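Local structure of purine nucleoside phosphorylase (Schistosoma mansoni, 6BFV) at residues L242-S247 / L263-K268; G120-K125 / D217-S222; L113-L118 / M221-E226. The protein catalyses the phosphorolysis of purine nucleosides such as inosine and guanosine, releasing the free base and ribose 1-phosphate. All blocks are in the same frame, centred on the assembly; numbering follows the deposited sequence. Where two conformers were deposited one is given.

All three contacts are buried, and all reach the same mixed sheet. Contact 3 sits almost at the centre of the chain, while the centres of contacts 1 and 2 lie about 16 and 15 Å from it. Contacts 2 and 3 both use strand 112-121 and share M221 and S222. Contact 1 uses the neighbouring strand 236-246, and N245 O and G121 N, 2.8 Å apart, probably bond it to contact 2. The chemistry differs. Contact 1 is apolar packing of a helix against a strand. Contact 2 is mainly backbone pairing. Contact 3 is a buried polar network with waters. Each touches the bound 5-fluoropyrimidin-2-ol.

Contact 1. Residues L242-S247 / L263-K268; sequences LIANNS and LAVAEK. With DJP (5-fluoropyrimidin-2-ol), chain G.
V265 of helix 259-283 packs against the backbone and side chains of strand 236-246. Its two methyl groups divide the work. CG1, anti to the backbone N (chi1 175°), lies 3.7 Å from I243 O. CG2 lies 3.9 Å from A244 O. Between them, V265 CB faces A244 CB at 4.2 Å. One residue further along the helix, A266 CA takes the CD2 methyl of L242 at 3.8 Å. L242 and A266 also touch L118 of the neighbouring strand 112-121. The tight part is therefore a small patch built on V265. The loose side is the outer part of the helix: A264, E267 and K268 are exposed in the assembly and do not touch the strand.

Past the helix, the strand runs on into the ligand pocket. A244 CB is 3.4 Å from atom O of the fluoropyrimidinol. The N245 amide is tied by ND2 to S247 OG (3.0 Å), with the hydroxyl close to the amide plane. D250 also holds ND2. No hydrogen bond joins helix and strand here. Their fit thus rests on apolar contact, and the strand's backbone bonds go to neighbouring strands and loops, such as L242 with N117 and A244 with A119.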
# COMPACT_ATOMS: atom_id res chain seq x y z
N LEU A 242 -15.22 0.56 -19.35
CA LEU A 242 -15.91 -0.56 -19.99
C LEU A 242 -15.76 -1.81 -19.13
O LEU A 242 -14.64 -2.26 -18.87
CB LEU A 242 -15.33 -0.80 -21.38
CG LEU A 242 -15.82 -2.07 -22.07
CD1 LEU A 242 -17.34 -2.09 -22.34
CD2 LEU A 242 -15.05 -2.21 -23.36
N ILE A 243 -16.90 -2.38 -18.71
CA ILE A 243 -16.96 -3.60 -17.90
C ILE A 243 -16.69 -4.81 -18.78
O ILE A 243 -17.39 -5.05 -19.77
CB ILE A 243 -18.34 -3.74 -17.22
CG1 ILE A 243 -18.60 -2.56 -16.28
CG2 ILE A 243 -18.46 -5.05 -16.47
CD1 ILE A 243 -17.49 -2.26 -15.35
N ALA A 244 -15.69 -5.59 -18.41
CA ALA A 244 -15.37 -6.81 -19.15
C ALA A 244 -15.72 -8.11 -18.42
O ALA A 244 -15.61 -9.18 -19.03
CB ALA A 244 -13.88 -6.83 -19.51
N ASN A 245 -16.16 -8.06 -17.17
CA ASN A 245 -16.65 -9.26 -16.48
C ASN A 245 -17.40 -8.78 -15.24
O ASN A 245 -17.33 -7.60 -14.88
CB ASN A 245 -15.50 -10.21 -16.12
CG ASN A 245 -14.89 -9.91 -14.76
OD1 ASN A 245 -14.87 -8.75 -14.31
ND2 ASN A 245 -14.37 -10.95 -14.11
N ASN A 246 -18.14 -9.70 -14.60
CA ASN A 246 -18.59 -9.48 -13.22
C ASN A 246 -17.73 -10.36 -12.33
O ASN A 246 -17.92 -11.58 -12.29
CB ASN A 246 -20.06 -9.80 -12.97
CG ASN A 246 -20.53 -9.25 -11.65
OD1 ASN A 246 -20.28 -9.85 -10.60
ND2 ASN A 246 -21.15 -8.05 -11.67
N SER A 247 -16.84 -9.74 -11.56
CA SER A 247 -15.94 -10.49 -10.69
C SER A 247 -16.65 -11.01 -9.46
O SER A 247 -16.23 -12.04 -8.91
CB SER A 247 -14.74 -9.61 -10.32
OG SER A 247 -13.96 -9.42 -11.51
N LEU A 263 -10.07 -8.78 -23.82
CA LEU A 263 -9.83 -8.06 -25.07
C LEU A 263 -10.98 -8.23 -26.05
O LEU A 263 -11.22 -7.35 -26.88
CB LEU A 263 -8.51 -8.52 -25.69
CG LEU A 263 -7.23 -7.97 -25.03
CD1 LEU A 263 -5.99 -8.29 -25.88
CD2 LEU A 263 -7.34 -6.48 -24.82
N ALA A 264 -11.69 -9.36 -25.98
CA ALA A 264 -12.81 -9.57 -26.90
C ALA A 264 -13.97 -8.63 -26.57
O ALA A 264 -14.67 -8.16 -27.47
CB ALA A 264 -13.26 -11.02 -26.85
N VAL A 265 -14.18 -8.35 -25.30
CA VAL A 265 -15.19 -7.36 -24.94
C VAL A 265 -14.83 -5.98 -25.50
O VAL A 265 -15.68 -5.27 -26.03
CB VAL A 265 -15.39 -7.31 -23.42
CG1 VAL A 265 -16.32 -6.22 -23.08
CG2 VAL A 265 -15.92 -8.64 -22.91
N ALA A 266 -13.57 -5.57 -25.39
CA ALA A 266 -13.18 -4.30 -25.98
C ALA A 266 -13.51 -4.27 -27.46
O ALA A 266 -14.12 -3.30 -27.97
CB ALA A 266 -11.69 -4.05 -25.76
N GLU A 267 -13.17 -5.34 -28.17
CA GLU A 267 -13.48 -5.41 -29.60
C GLU A 267 -14.97 -5.24 -29.85
O GLU A 267 -15.39 -4.62 -30.84
CB GLU A 267 -12.98 -6.74 -30.18
CG GLU A 267 -13.32 -6.99 -31.63
CD GLU A 267 -12.81 -5.90 -32.57
OE1 GLU A 267 -12.16 -4.94 -32.11
OE2 GLU A 267 -13.06 -6.01 -33.77
N LYS A 268 -15.80 -5.80 -28.97
CA LYS A 268 -17.24 -5.78 -29.20
C LYS A 268 -17.80 -4.37 -29.07
O LYS A 268 -18.75 -4.01 -29.77
CB LYS A 268 -17.91 -6.76 -28.23
CG LYS A 268 -19.42 -6.79 -28.23
CD LYS A 268 -19.93 -7.86 -27.26
CE LYS A 268 -21.35 -7.57 -26.75
NZ LYS A 268 -21.39 -7.66 -25.23
C3 DJP G . -10.22 -6.56 -13.86
C2 DJP G . -11.42 -6.91 -15.89
C1 DJP G . -9.61 -5.30 -15.89
O DJP G . -12.44 -7.58 -16.56
N DJP G . -10.63 -5.99 -16.56
N1 DJP G . -11.22 -7.21 -14.49
C DJP G . -9.43 -5.61 -14.55
F DJP G . -8.46 -4.98 -13.87

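Contact 2. Residues G120-K125 / D217-S222; sequences GGINRK and DVVGMS. With DJP (5-fluoropyrimidin-2-ol), chain G.
G120 and V219 form an antiparallel hydrogen-bonded pair, where strands 112-121 and 218-220 meet in the mixed sheet of the phosphorylase superfamily fold. G120 N gives to V219 O at 2.7 Å, and V219 N gives back to G120 O at 2.9 Å. G121 and V218 follow as a non-hydrogen-bonded pair.

The side chains that meet at and beyond the ladder are set in two ways. I122 and V219 meet at a slant. V219 CG1 sits between its own backbone N and carbonyl carbon (chi1 57°), which turns it over the partner strand. There it touches both G120 O and I122 CD1, the latter at 4.0 Å. Helix 205-213 covers this face through S208, L211 and L212.

N123 and D217 instead run alongside each other in the same direction. Their amide and carboxylate planes are nearly coplanar, about 30° apart. The link between them, N123 ND2 to D217 OD1, is long at 3.3 Å and weak. The stronger tie of the carboxylate is OD2 to the backbone N of V193. The other end of the amide is also used: N123 OD1 accepts from K125 N at 2.7 Å, which makes an Asx turn. The firm bond is the one at OD1; the weak bond at ND2 agrees with the same orientation of the amide.

On the pocket side, G120 CA lies 3.3 Å from N1 of the fluoropyrimidinol. M221 brings CE to 3.6 Å from the fluorine and also packs on F161 of a neighbouring subunit.

Where the ladder ends, D217 O accepts two backbone bonds, from I122 N at 2.9 Å and from N123 N. Both donors come from the same face of the carbonyl plane; I122 N stands 42° out of it.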
# COMPACT_ATOMS: atom_id res chain seq x y z
N GLY A 120 -13.11 -4.49 -14.06
CA GLY A 120 -13.94 -5.61 -13.61
C GLY A 120 -15.16 -5.06 -12.89
O GLY A 120 -15.07 -4.06 -12.17
N GLY A 121 -16.31 -5.71 -13.06
CA GLY A 121 -17.53 -5.29 -12.35
C GLY A 121 -17.66 -5.92 -10.97
O GLY A 121 -17.42 -7.12 -10.80
N ILE A 122 -18.04 -5.10 -9.99
CA ILE A 122 -18.25 -5.52 -8.60
C ILE A 122 -19.73 -5.40 -8.21
O ILE A 122 -20.29 -6.30 -7.59
CB ILE A 122 -17.36 -4.70 -7.64
CG1 ILE A 122 -15.87 -4.92 -7.96
CG2 ILE A 122 -17.69 -5.00 -6.16
CD1 ILE A 122 -15.33 -6.40 -7.77
N ASN A 123 -20.36 -4.29 -8.57
CA ASN A 123 -21.79 -4.14 -8.35
C ASN A 123 -22.56 -5.23 -9.09
O ASN A 123 -22.31 -5.47 -10.27
CB ASN A 123 -22.27 -2.77 -8.83
CG ASN A 123 -23.79 -2.61 -8.70
OD1 ASN A 123 -24.55 -3.49 -9.08
ND2 ASN A 123 -24.22 -1.50 -8.12
N ARG A 124 -23.52 -5.85 -8.40
CA ARG A 124 -24.17 -7.07 -8.91
C ARG A 124 -24.92 -6.86 -10.22
O ARG A 124 -25.04 -7.79 -11.02
CB ARG A 124 -25.14 -7.63 -7.87
CG ARG A 124 -24.47 -8.56 -6.90
CD ARG A 124 -25.35 -8.87 -5.70
NE ARG A 124 -24.61 -9.64 -4.72
CZ ARG A 124 -24.24 -10.91 -4.89
NH1 ARG A 124 -24.56 -11.56 -6.01
NH2 ARG A 124 -23.56 -11.53 -3.94
N LYS A 125 -25.43 -5.65 -10.45
CA LYS A 125 -26.26 -5.35 -11.61
C LYS A 125 -25.45 -5.04 -12.86
O LYS A 125 -26.03 -4.82 -13.93
CB LYS A 125 -27.16 -4.17 -11.27
CG LYS A 125 -27.88 -4.33 -9.93
CD LYS A 125 -28.87 -5.50 -9.93
CE LYS A 125 -29.57 -5.69 -8.57
NZ LYS A 125 -28.63 -6.09 -7.47
N ASP A 217 -18.15 -0.16 -7.17
CA ASP A 217 -18.92 -0.62 -8.32
C ASP A 217 -18.05 -1.29 -9.38
O ASP A 217 -18.51 -2.25 -9.99
CB ASP A 217 -19.70 0.55 -8.93
CG ASP A 217 -20.64 1.20 -7.90
OD1 ASP A 217 -21.64 0.55 -7.54
OD2 ASP A 217 -20.36 2.32 -7.41
N VAL A 218 -16.81 -0.84 -9.56
CA VAL A 218 -15.89 -1.44 -10.53
C VAL A 218 -14.48 -1.42 -9.95
O VAL A 218 -14.19 -0.68 -9.00
CB VAL A 218 -15.90 -0.68 -11.87
CG1 VAL A 218 -17.28 -0.56 -12.41
CG2 VAL A 218 -15.35 0.72 -11.66
N VAL A 219 -13.57 -2.23 -10.53
CA VAL A 219 -12.16 -2.26 -10.14
C VAL A 219 -11.25 -2.33 -11.39
O VAL A 219 -11.57 -3.04 -12.35
CB VAL A 219 -11.90 -3.44 -9.16
CG1 VAL A 219 -12.31 -4.81 -9.80
CG2 VAL A 219 -10.49 -3.44 -8.68
N GLY A 220 -10.10 -1.66 -11.35
CA GLY A 220 -9.11 -1.74 -12.41
C GLY A 220 -7.74 -1.23 -11.98
O GLY A 220 -7.53 -0.85 -10.82
N MET A 221 -6.83 -1.19 -12.95
CA MET A 221 -5.41 -0.98 -12.66
C MET A 221 -4.85 0.32 -13.25
O MET A 221 -3.63 0.43 -13.42
CB MET A 221 -4.60 -2.18 -13.18
CG MET A 221 -5.11 -3.55 -12.79
SD MET A 221 -4.11 -4.80 -13.67
CE MET A 221 -5.13 -6.21 -13.36
N SER A 222 -5.70 1.29 -13.59
CA SER A 222 -5.24 2.52 -14.25
C SER A 222 -6.10 3.71 -13.79
O SER A 222 -6.86 3.63 -12.81
CB SER A 222 -5.30 2.35 -15.77
OG SER A 222 -6.65 2.51 -16.23
C3 DJP G . -10.22 -6.56 -13.86
C2 DJP G . -11.42 -6.91 -15.89
C1 DJP G . -9.61 -5.30 -15.89
O DJP G . -12.44 -7.58 -16.56
N DJP G . -10.63 -5.99 -16.56
N1 DJP G . -11.22 -7.21 -14.49
C DJP G . -9.43 -5.61 -14.55
F DJP G . -8.46 -4.98 -13.87

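Contact 3. Residues L113-L118 / M221-E226; sequences LLITNL and MSTVPE. With DJP (5-fluoropyrimidin-2-ol), chain G.
T223 meets N117 from the middle of a classic gamma turn, with an unusual positive phi of 78°. V224 N closes the turn on S222 O at 2.8 Å. T223 stands at the N-cap position of helix 224-232, yet its side chain makes no capping bond. Its hydroxyl faces strand 112-121 instead.

N117 ND2 donates to T223 OG1 at 2.7 Å. The bond is bent (139°), and the hydroxyl is tilted about 25° from the amide plane. The two side chains cross at about a right angle. N117 CB comes 3.6 Å from S222 OG. The other end of the amide, OD1, is held by S241 OG. T223 OG1 also shares a hydrogen bond with S222 OG at 3.0 Å.

Behind this polar cluster, I115 CG2 packs 3.8 Å from T223 OG1. E226 lies beyond it, and its carboxylate forms a salt bridge with R86. Toward the ligand the segments part, and water fills in. Water 1 donates to L118 O (2.9 Å) and accepts from M221 N (2.8 Å). Water 2 donates to L118 O and has a longer bond to S222 OG.

The amide of N117 is buried, and both its ends have partners. These bonds should hold its flip state, and the salt bridge of E226 OE2 with R86 would be expected to favour the ionised carboxylate.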
# COMPACT_ATOMS: atom_id res chain seq x y z
N LEU A 113 -9.77 16.70 -20.02
CA LEU A 113 -9.18 15.39 -20.32
C LEU A 113 -10.25 14.30 -20.28
O LEU A 113 -10.96 14.19 -19.27
CB LEU A 113 -8.08 15.04 -19.30
CG LEU A 113 -7.34 13.69 -19.37
CD1 LEU A 113 -6.47 13.65 -20.62
CD2 LEU A 113 -6.48 13.43 -18.14
N LEU A 114 -10.36 13.51 -21.36
CA LEU A 114 -11.33 12.42 -21.49
C LEU A 114 -10.58 11.09 -21.50
O LEU A 114 -9.59 10.95 -22.24
CB LEU A 114 -12.19 12.53 -22.76
CG LEU A 114 -12.86 13.86 -23.10
CD1 LEU A 114 -13.38 13.90 -24.56
CD2 LEU A 114 -14.00 14.13 -22.11
N ILE A 115 -11.01 10.14 -20.67
CA ILE A 115 -10.26 8.92 -20.36
C ILE A 115 -11.20 7.72 -20.46
O ILE A 115 -12.32 7.76 -19.95
CB ILE A 115 -9.64 8.96 -18.94
CG1 ILE A 115 -8.65 10.10 -18.78
CG2 ILE A 115 -8.88 7.66 -18.64
CD1 ILE A 115 -8.30 10.37 -17.27
N THR A 116 -10.73 6.64 -21.08
CA THR A 116 -11.44 5.36 -21.06
C THR A 116 -10.49 4.25 -20.55
O THR A 116 -9.26 4.37 -20.62
CB THR A 116 -12.00 5.00 -22.45
OG1 THR A 116 -10.93 4.81 -23.38
CG2 THR A 116 -12.95 6.08 -23.04
N ASN A 117 -11.07 3.19 -19.99
CA ASN A 117 -10.31 2.06 -19.50
C ASN A 117 -11.20 0.82 -19.50
O ASN A 117 -12.41 0.89 -19.74
CB ASN A 117 -9.72 2.27 -18.09
CG ASN A 117 -10.79 2.53 -17.02
OD1 ASN A 117 -11.63 1.69 -16.75
ND2 ASN A 117 -10.69 3.69 -16.35
N LEU A 118 -10.56 -0.32 -19.23
CA LEU A 118 -11.23 -1.60 -19.01
C LEU A 118 -11.23 -1.93 -17.52
O LEU A 118 -10.19 -1.77 -16.85
CB LEU A 118 -10.53 -2.73 -19.78
CG LEU A 118 -10.35 -2.60 -21.31
CD1 LEU A 118 -9.47 -3.70 -21.93
CD2 LEU A 118 -11.66 -2.66 -21.94
N MET A 221 -6.83 -1.19 -12.95
CA MET A 221 -5.41 -0.98 -12.66
C MET A 221 -4.85 0.32 -13.25
O MET A 221 -3.63 0.43 -13.42
CB MET A 221 -4.60 -2.18 -13.18
CG MET A 221 -5.11 -3.55 -12.79
SD MET A 221 -4.11 -4.80 -13.67
CE MET A 221 -5.13 -6.21 -13.36
N SER A 222 -5.70 1.29 -13.59
CA SER A 222 -5.24 2.52 -14.25
C SER A 222 -6.10 3.71 -13.79
O SER A 222 -6.86 3.63 -12.81
CB SER A 222 -5.30 2.35 -15.77
OG SER A 222 -6.65 2.51 -16.23
N THR A 223 -5.92 4.85 -14.48
CA THR A 223 -6.82 6.00 -14.50
C THR A 223 -6.71 6.91 -13.26
O THR A 223 -6.58 8.15 -13.40
CB THR A 223 -8.26 5.54 -14.73
OG1 THR A 223 -8.35 4.92 -16.02
CG2 THR A 223 -9.27 6.74 -14.69
N VAL A 224 -6.72 6.35 -12.05
CA VAL A 224 -6.65 7.20 -10.83
C VAL A 224 -5.37 8.04 -10.80
O VAL A 224 -5.43 9.21 -10.38
CB VAL A 224 -6.85 6.33 -9.58
CG1 VAL A 224 -6.54 7.08 -8.36
CG2 VAL A 224 -8.33 5.82 -9.44
N PRO A 225 -4.20 7.53 -11.21
CA PRO A 225 -2.98 8.37 -11.19
C PRO A 225 -3.09 9.58 -12.10
O PRO A 225 -2.82 10.71 -11.66
CB PRO A 225 -1.89 7.40 -11.67
CG PRO A 225 -2.38 6.06 -11.15
CD PRO A 225 -3.88 6.11 -11.48
N GLU A 226 -3.53 9.37 -13.35
CA GLU A 226 -3.73 10.48 -14.28
C GLU A 226 -4.78 11.47 -13.78
O GLU A 226 -4.63 12.69 -13.94
CB GLU A 226 -4.14 9.94 -15.66
CG GLU A 226 -3.20 8.92 -16.32
CD GLU A 226 -3.51 7.52 -15.88
OE1 GLU A 226 -3.36 7.22 -14.71
OE2 GLU A 226 -3.99 6.72 -16.70
C3 DJP G . -10.22 -6.56 -13.86
C2 DJP G . -11.42 -6.91 -15.89
C1 DJP G . -9.61 -5.30 -15.89
O DJP G . -12.44 -7.58 -16.56
N DJP G . -10.63 -5.99 -16.56
N1 DJP G . -11.22 -7.21 -14.49
C DJP G . -9.43 -5.61 -14.55
F DJP G . -8.46 -4.98 -13.87
O HOH W 1 -7.84 -2.49 -15.25
O HOH W 2 -8.93 0.23 -15.61